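Side-chain contacts in GH26A (Muricauda sp. MAR_2010_75, PDB 6Q75), which is a family 26 glycoside hydrolase that probably cleaves the beta-1,4-linked sugar backbone of mannans or related polysaccharides: residues Gln50-Tyr53 and Ser58-Tyr61; Tyr61-Glu66 and Trp302-Asn307; Gln200-Leu205 and Leu214-Asn219; Arg173-Met178 and Asp192-Leu197. All blocks are in the same frame, centred on the assembly; numbering follows the deposited sequence.

Contact 1 (Gln50-Tyr53 and Ser58-Tyr61)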
loop_
_atom_site.group_PDB
_atom_site.type_symbol
_atom_site.label_atom_id
_atom_site.label_comp_id
_atom_site.label_asym_id
_atom_site.label_seq_id
_atom_site.Cartn_x
_atom_site.Cartn_y
_atom_site.Cartn_z
ATOM N N GLN A 50 8.476 6.104 -3.791
ATOM C CA GLN A 50 8.791 5.407 -5.036
ATOM C C GLN A 50 8.739 3.902 -4.800
ATOM O O GLN A 50 9.339 3.413 -3.841
ATOM C CB GLN A 50 10.174 5.818 -5.547
ATOM C CG GLN A 50 10.608 5.056 -6.804
ATOM C CD GLN A 50 9.844 5.487 -8.054
ATOM O OE1 GLN A 50 9.701 6.673 -8.331
ATOM N NE2 GLN A 50 9.364 4.503 -8.830
ATOM N N HIS A 51 8.077 3.191 -5.706
ATOM C CA HIS A 51 7.932 1.740 -5.686
ATOM C C HIS A 51 8.906 1.106 -6.668
ATOM O O HIS A 51 9.220 1.692 -7.708
ATOM C CB HIS A 51 6.498 1.375 -6.056
ATOM C CG HIS A 51 6.243 -0.094 -6.165
ATOM N ND1 HIS A 51 5.877 -0.842 -5.073
ATOM C CD2 HIS A 51 6.234 -0.943 -7.225
ATOM C CE1 HIS A 51 5.665 -2.097 -5.444
ATOM N NE2 HIS A 51 5.886 -2.193 -6.740
ATOM N N SER A 52 9.414 -0.082 -6.313
ATOM C CA SER A 52 10.241 -0.891 -7.206
ATOM C C SER A 52 9.745 -2.330 -7.173
ATOM O O SER A 52 9.240 -2.797 -6.150
ATOM C CB SER A 52 11.741 -0.846 -6.803
ATOM O OG SER A 52 12.257 0.479 -6.756
ATOM N N TYR A 53 9.879 -3.039 -8.294
ATOM C CA TYR A 53 9.573 -4.464 -8.285
ATOM C C TYR A 53 10.547 -5.215 -7.387
ATOM O O TYR A 53 11.725 -4.853 -7.273
ATOM C CB TYR A 53 9.652 -5.033 -9.698
ATOM C CG TYR A 53 8.829 -4.270 -10.707
ATOM C CD1 TYR A 53 7.437 -4.283 -10.645
ATOM C CD2 TYR A 53 9.439 -3.561 -11.746
ATOM C CE1 TYR A 53 6.676 -3.592 -11.589
ATOM C CE2 TYR A 53 8.693 -2.900 -12.692
ATOM C CZ TYR A 53 7.310 -2.911 -12.605
ATOM O OH TYR A 53 6.544 -2.219 -13.529
ATOM N N SER A 58 15.237 -1.828 -5.035
ATOM C CA SER A 58 15.544 -0.409 -4.940
ATOM C C SER A 58 15.854 0.217 -6.300
ATOM O O SER A 58 16.247 1.390 -6.357
ATOM C CB SER A 58 16.706 -0.198 -3.971
ATOM O OG SER A 58 16.289 -0.416 -2.631
ATOM N N SER A 59 15.656 -0.515 -7.405
ATOM C CA SER A 59 16.155 -0.030 -8.686
ATOM C C SER A 59 15.480 1.275 -9.095
ATOM O O SER A 59 16.147 2.192 -9.589
ATOM C CB SER A 59 15.981 -1.093 -9.775
ATOM O OG SER A 59 14.615 -1.358 -10.048
ATOM N N PHE A 60 14.170 1.389 -8.902
ATOM C CA PHE A 60 13.500 2.626 -9.284
ATOM C C PHE A 60 13.530 3.682 -8.188
ATOM O O PHE A 60 13.486 4.879 -8.505
ATOM C CB PHE A 60 12.071 2.333 -9.739
ATOM C CG PHE A 60 12.043 1.515 -10.994
ATOM C CD1 PHE A 60 12.403 2.094 -12.206
ATOM C CD2 PHE A 60 11.747 0.154 -10.954
ATOM C CE1 PHE A 60 12.433 1.346 -13.368
ATOM C CE2 PHE A 60 11.774 -0.609 -12.126
ATOM C CZ PHE A 60 12.120 -0.013 -13.328
ATOM N N TYR A 61 13.678 3.268 -6.927
ATOM C CA TYR A 61 14.043 4.199 -5.862
ATOM C C TYR A 61 15.339 4.925 -6.205
ATOM O O TYR A 61 15.422 6.163 -6.132
ATOM C CB TYR A 61 14.194 3.427 -4.546
ATOM C CG TYR A 61 14.468 4.286 -3.334
ATOM C CD1 TYR A 61 15.765 4.619 -2.978
ATOM C CD2 TYR A 61 13.423 4.754 -2.535
ATOM C CE1 TYR A 61 16.028 5.403 -1.865
ATOM C CE2 TYR A 61 13.672 5.525 -1.401
ATOM C CZ TYR A 61 14.974 5.854 -1.080
ATOM O OH TYR A 61 15.232 6.637 0.019
HETATM O O HOH W 1 12.571 -3.009 -9.639
#

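Contact 2 (Tyr61-Glu66 and Trp302-Asn307)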
loop_
_atom_site.group_PDB
_atom_site.type_symbol
_atom_site.label_atom_id
_atom_site.label_comp_id
_atom_site.label_asym_id
_atom_site.label_seq_id
_atom_site.Cartn_x
_atom_site.Cartn_y
_atom_site.Cartn_z
ATOM N N TYR A 61 13.678 3.268 -6.927
ATOM C CA TYR A 61 14.043 4.199 -5.862
ATOM C C TYR A 61 15.339 4.925 -6.205
ATOM O O TYR A 61 15.422 6.163 -6.132
ATOM C CB TYR A 61 14.194 3.427 -4.546
ATOM C CG TYR A 61 14.468 4.286 -3.334
ATOM C CD1 TYR A 61 15.765 4.619 -2.978
ATOM C CD2 TYR A 61 13.423 4.754 -2.535
ATOM C CE1 TYR A 61 16.028 5.403 -1.865
ATOM C CE2 TYR A 61 13.672 5.525 -1.401
ATOM C CZ TYR A 61 14.974 5.854 -1.080
ATOM O OH TYR A 61 15.232 6.637 0.019
ATOM N N ASN A 62 16.351 4.166 -6.632
ATOM C CA ASN A 62 17.625 4.765 -7.016
ATOM C C ASN A 62 17.473 5.628 -8.257
ATOM O O ASN A 62 18.119 6.676 -8.373
ATOM C CB ASN A 62 18.665 3.678 -7.262
ATOM C CG ASN A 62 19.056 2.961 -5.992
ATOM O OD1 ASN A 62 18.887 3.492 -4.892
ATOM N ND2 ASN A 62 19.596 1.756 -6.132
ATOM N N LYS A 63 16.627 5.210 -9.202
ATOM C CA LYS A 63 16.402 6.036 -10.394
ATOM C C LYS A 63 15.735 7.360 -10.033
ATOM O O LYS A 63 16.097 8.419 -10.568
ATOM C CB LYS A 63 15.557 5.271 -11.414
ATOM C CG LYS A 63 15.391 6.015 -12.743
ATOM C CD LYS A 63 14.416 5.299 -13.679
ATOM C CE LYS A 63 15.123 4.337 -14.592
ATOM N NZ LYS A 63 14.528 4.330 -15.986
ATOM N N ALA A 64 14.757 7.328 -9.123
ATOM C CA ALA A 64 14.126 8.572 -8.682
ATOM C C ALA A 64 15.153 9.518 -8.077
ATOM O O ALA A 64 15.135 10.730 -8.338
ATOM C CB ALA A 64 13.017 8.274 -7.672
ATOM N N LYS A 65 16.079 8.978 -7.287
ATOM C CA LYS A 65 17.129 9.818 -6.722
ATOM C C LYS A 65 18.023 10.401 -7.812
ATOM O O LYS A 65 18.429 11.564 -7.728
ATOM C CB LYS A 65 17.946 9.015 -5.709
ATOM C CG LYS A 65 19.040 9.817 -5.016
ATOM C CD LYS A 65 19.855 8.929 -4.089
ATOM N N GLU A 66 18.339 9.613 -8.849
ATOM C CA GLU A 66 19.157 10.132 -9.942
ATOM C C GLU A 66 18.435 11.249 -10.686
ATOM O O GLU A 66 19.059 12.228 -11.120
ATOM C CB GLU A 66 19.523 9.010 -10.921
ATOM C CG GLU A 66 20.329 7.870 -10.328
ATOM N N TRP A 302 7.245 4.397 -14.124
ATOM C CA TRP A 302 6.436 5.574 -14.433
ATOM C C TRP A 302 7.154 6.849 -14.009
ATOM O O TRP A 302 6.830 7.934 -14.511
ATOM C CB TRP A 302 5.063 5.465 -13.774
ATOM C CG TRP A 302 4.008 4.728 -14.572
ATOM C CD1 TRP A 302 2.839 5.246 -15.048
ATOM C CD2 TRP A 302 4.025 3.344 -14.987
ATOM N NE1 TRP A 302 2.127 4.288 -15.728
ATOM C CE2 TRP A 302 2.831 3.109 -15.705
ATOM C CE3 TRP A 302 4.934 2.296 -14.829
ATOM C CZ2 TRP A 302 2.522 1.861 -16.256
ATOM C CZ3 TRP A 302 4.627 1.060 -15.371
ATOM C CH2 TRP A 302 3.431 0.854 -16.080
ATOM N N ILE A 303 8.165 6.736 -13.144
ATOM C CA ILE A 303 8.973 7.892 -12.779
ATOM C C ILE A 303 9.629 8.497 -14.019
ATOM O O ILE A 303 9.918 9.691 -14.049
ATOM C CB ILE A 303 10.009 7.510 -11.697
ATOM C CG1 ILE A 303 10.659 8.759 -11.079
ATOM C CG2 ILE A 303 11.084 6.592 -12.268
ATOM C CD1 ILE A 303 9.663 9.710 -10.353
ATOM N N GLU A 304 9.846 7.694 -15.059
ATOM C CA GLU A 304 10.415 8.132 -16.330
ATOM C C GLU A 304 9.385 8.201 -17.446
ATOM O O GLU A 304 9.376 9.167 -18.218
ATOM C CB GLU A 304 11.550 7.172 -16.722
ATOM C CG GLU A 304 11.951 7.127 -18.190
ATOM C CD GLU A 304 13.115 6.159 -18.419
ATOM O OE1 GLU A 304 14.225 6.435 -17.900
ATOM O OE2 GLU A 304 12.933 5.131 -19.116
ATOM N N THR A 305 8.471 7.229 -17.529
ATOM C CA THR A 305 7.578 7.192 -18.683
ATOM C C THR A 305 6.365 8.103 -18.536
ATOM O O THR A 305 5.749 8.457 -19.548
ATOM C CB THR A 305 7.115 5.756 -18.946
ATOM O OG1 THR A 305 6.347 5.313 -17.834
ATOM C CG2 THR A 305 8.309 4.831 -19.118
ATOM N N ALA A 306 5.993 8.480 -17.314
ATOM C CA ALA A 306 4.808 9.293 -17.087
ATOM C C ALA A 306 5.146 10.676 -16.561
ATOM O O ALA A 306 4.236 11.424 -16.190
ATOM C CB ALA A 306 3.862 8.600 -16.096
ATOM N N ASN A 307 6.430 11.019 -16.491
ATOM C CA ASN A 307 6.866 12.277 -15.902
ATOM C C ASN A 307 8.107 12.739 -16.639
ATOM O O ASN A 307 9.074 11.981 -16.746
ATOM C CB ASN A 307 7.205 12.090 -14.411
ATOM C CG ASN A 307 6.011 11.699 -13.582
ATOM O OD1 ASN A 307 5.150 12.543 -13.212
ATOM N ND2 ASN A 307 5.927 10.419 -13.280
HETATM O O HOH W 2 14.536 3.261 -19.061
#

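Contact 3 (Gln200-Leu205 and Leu214-Asn219)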
loop_
_atom_site.group_PDB
_atom_site.type_symbol
_atom_site.label_atom_id
_atom_site.label_comp_id
_atom_site.label_asym_id
_atom_site.label_seq_id
_atom_site.Cartn_x
_atom_site.Cartn_y
_atom_site.Cartn_z
ATOM N N GLN A 200 -10.366 -10.921 8.373
ATOM C CA GLN A 200 -9.721 -12.221 8.559
ATOM C C GLN A 200 -8.204 -12.098 8.455
ATOM O O GLN A 200 -7.460 -12.723 9.227
ATOM C CB GLN A 200 -10.255 -13.231 7.538
ATOM C CG GLN A 200 -9.836 -14.673 7.798
ATOM C CD GLN A 200 -10.537 -15.640 6.847
ATOM O OE1 GLN A 200 -9.939 -16.142 5.886
ATOM N NE2 GLN A 200 -11.808 -15.865 7.086
ATOM N N LEU A 201 -7.722 -11.310 7.495
ATOM C CA LEU A 201 -6.288 -11.072 7.408
ATOM C C LEU A 201 -5.806 -10.320 8.642
ATOM O O LEU A 201 -4.737 -10.618 9.188
ATOM C CB LEU A 201 -5.958 -10.279 6.137
ATOM C CG LEU A 201 -4.452 -10.006 5.948
ATOM C CD1 LEU A 201 -3.745 -11.292 5.578
ATOM C CD2 LEU A 201 -4.200 -8.973 4.841
ATOM N N TYR A 202 -6.584 -9.331 9.085
ATOM C CA TYR A 202 -6.200 -8.552 10.257
ATOM C C TYR A 202 -6.059 -9.462 11.466
ATOM O O TYR A 202 -5.052 -9.414 12.183
ATOM C CB TYR A 202 -7.236 -7.457 10.507
ATOM C CG TYR A 202 -6.836 -6.488 11.590
ATOM C CD1 TYR A 202 -7.000 -6.826 12.920
ATOM C CD2 TYR A 202 -6.306 -5.230 11.283
ATOM C CE1 TYR A 202 -6.642 -5.972 13.932
ATOM C CE2 TYR A 202 -5.944 -4.349 12.311
ATOM C CZ TYR A 202 -6.120 -4.730 13.626
ATOM O OH TYR A 202 -5.775 -3.899 14.683
ATOM N N ASP A 203 -7.068 -10.305 11.694
ATOM C CA ASP A 203 -7.011 -11.246 12.807
ATOM C C ASP A 203 -5.783 -12.145 12.705
ATOM O O ASP A 203 -5.108 -12.399 13.711
ATOM C CB ASP A 203 -8.305 -12.068 12.855
ATOM C CG ASP A 203 -8.323 -13.091 13.989
ATOM O OD1 ASP A 203 -8.339 -12.699 15.182
ATOM O OD2 ASP A 203 -8.337 -14.298 13.674
ATOM N N ARG A 204 -5.482 -12.665 11.513
ATOM C CA ARG A 204 -4.358 -13.592 11.443
ATOM C C ARG A 204 -3.039 -12.877 11.695
ATOM O O ARG A 204 -2.165 -13.384 12.390
ATOM C CB ARG A 204 -4.315 -14.311 10.095
ATOM C CG ARG A 204 -3.193 -15.373 10.086
ATOM C CD ARG A 204 -3.440 -16.570 9.171
ATOM N NE ARG A 204 -2.526 -17.675 9.497
ATOM C CZ ARG A 204 -2.806 -18.672 10.337
ATOM N NH1 ARG A 204 -3.986 -18.733 10.942
ATOM N NH2 ARG A 204 -1.909 -19.626 10.571
ATOM N N LEU A 205 -2.860 -11.690 11.133
ATOM C CA LEU A 205 -1.567 -11.037 11.300
ATOM C C LEU A 205 -1.398 -10.448 12.696
ATOM O O LEU A 205 -0.356 -10.636 13.335
ATOM C CB LEU A 205 -1.420 -9.967 10.233
ATOM C CG LEU A 205 -1.290 -10.515 8.816
ATOM C CD1 LEU A 205 -0.961 -9.317 7.886
ATOM C CD2 LEU A 205 -0.193 -11.552 8.714
ATOM N N LEU A 214 2.696 -3.110 12.160
ATOM C CA LEU A 214 2.007 -2.756 10.923
ATOM C C LEU A 214 1.114 -1.535 11.114
ATOM O O LEU A 214 0.452 -1.386 12.144
ATOM C CB LEU A 214 1.165 -3.923 10.414
ATOM C CG LEU A 214 1.880 -5.282 10.380
ATOM C CD1 LEU A 214 0.941 -6.385 9.917
ATOM C CD2 LEU A 214 3.082 -5.200 9.454
ATOM N N ILE A 215 1.183 -0.614 10.151
ATOM C CA ILE A 215 0.203 0.450 9.984
ATOM C C ILE A 215 -0.711 0.012 8.853
ATOM O O ILE A 215 -0.243 -0.236 7.734
ATOM C CB ILE A 215 0.890 1.792 9.664
ATOM C CG1 ILE A 215 1.614 2.315 10.917
ATOM C CG2 ILE A 215 -0.121 2.832 9.178
ATOM C CD1 ILE A 215 2.630 3.392 10.607
ATOM N N TRP A 216 -2.011 -0.088 9.118
ATOM C CA TRP A 216 -2.905 -0.724 8.157
ATOM C C TRP A 216 -3.411 0.300 7.157
ATOM O O TRP A 216 -4.208 1.181 7.503
ATOM C CB TRP A 216 -4.064 -1.430 8.855
ATOM C CG TRP A 216 -3.574 -2.711 9.490
ATOM C CD1 TRP A 216 -2.821 -2.840 10.625
ATOM C CD2 TRP A 216 -3.709 -4.033 8.946
ATOM N NE1 TRP A 216 -2.529 -4.170 10.848
ATOM C CE2 TRP A 216 -3.060 -4.917 9.829
ATOM C CE3 TRP A 216 -4.351 -4.557 7.823
ATOM C CZ2 TRP A 216 -3.012 -6.290 9.603
ATOM C CZ3 TRP A 216 -4.307 -5.918 7.604
ATOM C CH2 TRP A 216 -3.654 -6.775 8.508
ATOM N N VAL A 217 -2.980 0.156 5.906
ATOM C CA VAL A 217 -3.328 1.115 4.861
ATOM C C VAL A 217 -4.358 0.441 3.976
ATOM O O VAL A 217 -4.044 -0.535 3.278
ATOM C CB VAL A 217 -2.118 1.562 4.039
ATOM C CG1 VAL A 217 -2.570 2.646 2.996
ATOM C CG2 VAL A 217 -1.009 2.108 4.954
ATOM N N TRP A 218 -5.579 0.979 3.989
ATOM C CA TRP A 218 -6.660 0.523 3.126
ATOM C C TRP A 218 -6.542 1.317 1.834
ATOM O O TRP A 218 -6.781 2.520 1.837
ATOM C CB TRP A 218 -7.998 0.760 3.824
ATOM C CG TRP A 218 -9.245 0.355 3.058
ATOM C CD1 TRP A 218 -9.876 -0.874 3.070
ATOM C CD2 TRP A 218 -10.044 1.205 2.239
ATOM N NE1 TRP A 218 -11.011 -0.831 2.293
ATOM C CE2 TRP A 218 -11.133 0.432 1.766
ATOM C CE3 TRP A 218 -9.941 2.550 1.845
ATOM C CZ2 TRP A 218 -12.103 0.956 0.920
ATOM C CZ3 TRP A 218 -10.916 3.065 0.997
ATOM C CH2 TRP A 218 -11.979 2.277 0.553
ATOM N N ASN A 219 -6.135 0.649 0.741
ATOM C CA ASN A 219 -5.668 1.317 -0.483
ATOM C C ASN A 219 -6.622 0.935 -1.618
ATOM O O ASN A 219 -6.523 -0.167 -2.167
ATOM C CB ASN A 219 -4.227 0.885 -0.798
ATOM C CG ASN A 219 -3.516 1.778 -1.835
ATOM O OD1 ASN A 219 -2.286 1.826 -1.856
ATOM N ND2 ASN A 219 -4.279 2.472 -2.694
#

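Contact 4 (Arg173-Met178 and Asp192-Leu197)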
loop_
_atom_site.group_PDB
_atom_site.type_symbol
_atom_site.label_atom_id
_atom_site.label_comp_id
_atom_site.label_asym_id
_atom_site.label_seq_id
_atom_site.Cartn_x
_atom_site.Cartn_y
_atom_site.Cartn_z
ATOM N N ARG A 173 -0.131 -2.421 2.907
ATOM C CA ARG A 173 -1.250 -2.142 2.002
ATOM C C ARG A 173 -1.690 -3.435 1.313
ATOM O O ARG A 173 -1.362 -3.684 0.149
ATOM C CB ARG A 173 -0.893 -1.041 0.980
ATOM C CG ARG A 173 0.155 -0.023 1.475
ATOM C CD ARG A 173 0.204 1.196 0.540
ATOM N NE ARG A 173 0.205 0.793 -0.876
ATOM C CZ ARG A 173 1.281 0.339 -1.516
ATOM N NH1 ARG A 173 1.184 -0.018 -2.792
ATOM N NH2 ARG A 173 2.451 0.213 -0.881
ATOM N N PRO A 174 -2.387 -4.322 2.031
ATOM C CA PRO A 174 -2.853 -5.574 1.427
ATOM C C PRO A 174 -4.138 -5.426 0.608
ATOM O O PRO A 174 -4.993 -4.578 0.875
ATOM C CB PRO A 174 -3.092 -6.463 2.661
ATOM C CG PRO A 174 -3.634 -5.447 3.704
ATOM C CD PRO A 174 -2.856 -4.123 3.405
ATOM N N TYR A 175 -4.289 -6.319 -0.371
ATOM C CA TYR A 175 -5.530 -6.467 -1.144
ATOM C C TYR A 175 -5.987 -5.112 -1.695
ATOM O O TYR A 175 -7.137 -4.698 -1.535
ATOM C CB TYR A 175 -6.628 -7.104 -0.317
ATOM C CG TYR A 175 -6.302 -8.512 0.152
ATOM C CD1 TYR A 175 -5.914 -9.510 -0.756
ATOM C CD2 TYR A 175 -6.393 -8.850 1.494
ATOM C CE1 TYR A 175 -5.616 -10.814 -0.323
ATOM C CE2 TYR A 175 -6.113 -10.164 1.932
ATOM C CZ TYR A 175 -5.718 -11.122 1.018
ATOM O OH TYR A 175 -5.428 -12.410 1.453
ATOM N N HIS A 176 -5.049 -4.425 -2.320
ATOM C CA HIS A 176 -5.243 -3.064 -2.794
ATOM C C HIS A 176 -6.161 -3.028 -4.024
ATOM O O HIS A 176 -6.413 -4.042 -4.683
ATOM C CB HIS A 176 -3.889 -2.442 -3.142
ATOM C CG HIS A 176 -3.180 -3.205 -4.214
ATOM N ND1 HIS A 176 -2.758 -4.502 -4.038
ATOM C CD2 HIS A 176 -2.897 -2.887 -5.497
ATOM C CE1 HIS A 176 -2.206 -4.942 -5.157
ATOM N NE2 HIS A 176 -2.269 -3.972 -6.057
ATOM N N GLU A 177 -6.680 -1.834 -4.322
ATOM C CA GLU A 177 -7.581 -1.631 -5.477
ATOM C C GLU A 177 -8.794 -2.572 -5.405
ATOM O O GLU A 177 -9.321 -3.043 -6.418
ATOM C CB GLU A 177 -6.814 -1.782 -6.800
ATOM C CG GLU A 177 -5.769 -0.643 -6.963
ATOM C CD GLU A 177 -4.938 -0.697 -8.258
ATOM O OE1 GLU A 177 -5.170 -1.571 -9.135
ATOM O OE2 GLU A 177 -4.060 0.182 -8.416
ATOM N N MET A 178 -9.287 -2.783 -4.188
ATOM C CA MET A 178 -10.337 -3.773 -3.964
ATOM C C MET A 178 -11.689 -3.326 -4.496
ATOM O O MET A 178 -12.591 -4.167 -4.621
ATOM C CB MET A 178 -10.434 -4.075 -2.466
ATOM C CG MET A 178 -11.105 -2.968 -1.633
ATOM S SD MET A 178 -10.152 -1.431 -1.470
ATOM C CE MET A 178 -8.809 -1.885 -0.400
ATOM N N ASP A 192 -20.435 -10.173 3.647
ATOM C CA ASP A 192 -19.626 -11.359 3.428
ATOM C C ASP A 192 -18.616 -11.171 2.311
ATOM O O ASP A 192 -17.992 -12.148 1.879
ATOM C CB ASP A 192 -20.524 -12.570 3.161
ATOM C CG ASP A 192 -21.394 -12.910 4.360
ATOM O OD1 ASP A 192 -20.961 -12.647 5.504
ATOM O OD2 ASP A 192 -22.514 -13.424 4.160
ATOM N N GLY A 193 -18.422 -9.930 1.850
ATOM C CA GLY A 193 -17.453 -9.677 0.813
ATOM C C GLY A 193 -16.106 -9.218 1.332
ATOM O O GLY A 193 -15.547 -9.794 2.261
ATOM N N PHE A 194 -15.579 -8.168 0.715
ATOM C CA PHE A 194 -14.204 -7.764 0.980
ATOM C C PHE A 194 -13.970 -7.501 2.458
ATOM O O PHE A 194 -12.902 -7.831 2.986
ATOM C CB PHE A 194 -13.849 -6.505 0.188
ATOM C CG PHE A 194 -12.435 -6.069 0.399
ATOM C CD1 PHE A 194 -11.402 -6.712 -0.264
ATOM C CD2 PHE A 194 -12.128 -5.060 1.301
ATOM C CE1 PHE A 194 -10.069 -6.316 -0.071
ATOM C CE2 PHE A 194 -10.802 -4.663 1.518
ATOM C CZ PHE A 194 -9.782 -5.293 0.838
ATOM N N VAL A 195 -14.934 -6.870 3.133
ATOM C CA VAL A 195 -14.652 -6.447 4.508
ATOM C C VAL A 195 -14.380 -7.660 5.380
ATOM O O VAL A 195 -13.648 -7.563 6.373
ATOM C CB VAL A 195 -15.782 -5.576 5.095
ATOM C CG1 VAL A 195 -15.937 -4.282 4.277
ATOM C CG2 VAL A 195 -17.083 -6.347 5.212
ATOM N N LYS A 196 -14.936 -8.821 5.015
ATOM C CA LYS A 196 -14.692 -10.022 5.807
ATOM C C LYS A 196 -13.305 -10.595 5.528
ATOM O O LYS A 196 -12.662 -11.129 6.446
ATOM C CB LYS A 196 -15.786 -11.059 5.531
ATOM C CG LYS A 196 -15.702 -12.287 6.452
ATOM C CD LYS A 196 -16.737 -13.343 6.110
ATOM C CE LYS A 196 -17.037 -14.221 7.339
ATOM N NZ LYS A 196 -18.273 -15.060 7.204
ATOM N N LEU A 197 -12.827 -10.487 4.281
ATOM C CA LEU A 197 -11.442 -10.840 3.988
ATOM C C LEU A 197 -10.474 -9.934 4.745
ATOM O O LEU A 197 -9.490 -10.406 5.322
ATOM C CB LEU A 197 -11.176 -10.768 2.476
ATOM C CG LEU A 197 -9.708 -10.923 2.045
ATOM C CD1 LEU A 197 -9.188 -12.296 2.521
ATOM C CD2 LEU A 197 -9.526 -10.784 0.502
#

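Contact 1 (Gln50-Tyr53 and Ser58-Tyr61)
The first beta-alpha turn of the (beta/alpha)8 barrel brings Ser52, just past the end of strand 46-51, onto the opening turn of helix 59-68, a worked example of one hydroxyl joining strand end to next helix. Ser52 OG accepts from Tyr61 N at 3.1 Å and, weakly, from Phe60 N at 3.0 Å, the latter bond bent to an N-H...O angle of 133°. With OG anti to its own carbonyl carbon (chi1 -56°), the serine presents its oxygen to both amides. On the strand side, Gln50 lays CG against Phe60 O at 3.3 Å, and its chain then bends so that NE2 donates to His51 O at 3.0 Å. His51 O also rests on Phe60 CB at 3.6 Å. Farther out, Tyr53 CD2 meets Phe60 CE2 at 3.8 Å, the two ring planes almost perpendicular yet the approach oblique. A water joins Tyr53 O to Ser59 OG. Ser58 occupies the N-cap position but makes no capping bond, and its OG binds Glu94 and Trp75 instead. Ser52 thus supplies, from across the turn, an acceptor for two amides at this helix end, whose partial positive charge would probably be stabilised by facing the hydroxyl oxygen.

Contact 2 (Tyr61-Glu66 and Trp302-Asn307)
Ile303 reaches from the short helix 302-305 to helix 59-68 with both of its branches, and the contact illustrates how an apolar seam can be edged by a charged pair. On the packed side, CG1 lies anti to the backbone N (chi1 -168°) and meets Ala64 CB at 4.2 Å, while CG2 touches Lys63 CD at 3.8 Å. The lysine and isoleucine side chains run past each other in opposite directions, so the lysine's methylenes pass alongside the isoleucine, touching it at CD. Ile303 and Ala64 are buried.

The other side is looser and wetter. Bends at chi3 (-92°) and chi4 turn Lys63 NZ toward Glu304 OE1 in a 2.9 Å salt bridge whose hydrogen-bond geometry is weak. A water bridges the same two groups, giving a hydrogen to Glu304 OE2 and accepting weakly from Lys63 NZ. Asn301 steadies both charges, taking a bond from Lys63 NZ on OD1 and giving one to Glu304 OE2 from ND2. Glu304 is exposed and also touches a crystal neighbour, so its exact pose may owe something to the lattice.

Where the helix ends, Trp302 O receives Ala306 N at 3.0 Å and Asn307 ND2 at 2.9 Å from opposite faces of its carbonyl plane; Asn307 also bonds Leu281 and Gly279. Inward, Gln50 of strand 46-51 packs on Ala64 and Ile303, and helix 309-316 adds Tyr316 against Ala64 and Val312 against Ile303. Helix 302-305 follows strand 293-299, which pairs with strand 46-51, so the contact joins the end of the (beta/alpha)8 barrel to the helix of its first unit.

Contact 3 (Gln200-Leu205 and Leu214-Asn219)
Trp216 and Tyr202 supply the aromatic part of this contact, a case of one large strand residue filling the space below a helix. Tyr202 CD2 lies over one face of the indole, 3.6 Å from Trp216 CE2, although the ring planes stand 43° apart and the pair is oblique. A chi1 of -173°, which sets Tyr202 CG opposite the backbone N, swings the ring out from the helix and over the indole. The tryptophan also pushes CH2 up to the helix backbone, 3.6 Å from Tyr202 CA.

This is the strand-helix layer of a (beta/alpha)8 fold: segment 200-205 of helix 194-208 runs antiparallel to segment 214-219 of the strand that follows, their axes 11.8 Å apart.

The aliphatic contacts gather at the far end of the indole, round CH2 and CZ3. Leu205 CD1 touches Trp216 CH2 at 3.8 Å and Leu214 CD1 at 4.0 Å, while Leu201 CD2 sits 4.1 Å from Trp216 CZ3. A valine in place of Trp216 would probably leave the Tyr202 ring without the surface beneath it and open a gap between Leu201, Leu205 and the strand. Trp172 of strand 170-173 meets the indole edge-to-face, and Tyr243 meets Tyr202 likewise.

Contact 4 (Arg173-Met178 and Asp192-Leu197)
Met178 lies across one face of the Phe194 ring, and Tyr175 presents its own ring face to Leu197: two CH-pi contacts of opposite sense, the ring given once by the helix and once by the loop. Met178 CG stands 3.5 Å from the centroid of the Phe194 ring, close to its normal, and CB comes to 3.3 Å from Phe194 CE1. The chain then bends so that SD approaches obliquely, a Met-aromatic contact, its sulfur 4.8 Å from the Phe194 centroid. Tyr175 CB meets the edge of the same ring, 3.5 Å from Phe194 CE1. One turn along the helix, Leu197 CD2 sits over the centre of the Tyr175 ring, 3.6 Å from its centroid.

Phe194 CG is anti to the backbone N (chi1 -179°), sending the ring off the first turn of helix 194-208 into the loop that follows barrel strand 170-173. A serine replacing Phe194 would probably leave Met178 without its aromatic face and less restrained, and Tyr175 CB without its neighbour.

Tyr175 and Glu177 both adopt left-handed backbone conformations, and in this loop His176 and Glu177 face away from the helix, in the region where family 26 enzymes keep their active site. Glu177, after the fourth barrel strand, touches Glu277 of strand 273-278, the seventh, an arrangement consistent with the acid/base and nucleophile of this enzyme clan. Both His176 and Glu177 hydrogen-bond a Tris molecule, probably from the crystallisation liquor. In the outer shell, Tyr175 OH bonds Trp149 NE1, Trp185 meets the Tyr175 ring edge-to-face, and Trp218 and Ala220 of strand 214-221 back Met178.

In the fold
The four contacts fall into two touching pairs on opposite sides of one (beta/alpha)8 barrel. Contacts 1 and 2, with centres about 9 Å apart, share Tyr61 and helix 59-68; they also touch where Tyr53 of the first meets Trp302 of the second. Contacts 3 and 4, about 10 Å between centres, share helix 194-208 and meet where Asn219 faces Arg173 and Glu177. Across the barrel the pairs lie about 23 to 30 Å apart, centre to centre. Along the chain contact 1 comes first, then contact 4 and contact 3, both enclosed by the long loop that contact 2 closes. Contact 2 therefore brings the chain's late part back to its early part, consistent with closure of the barrel.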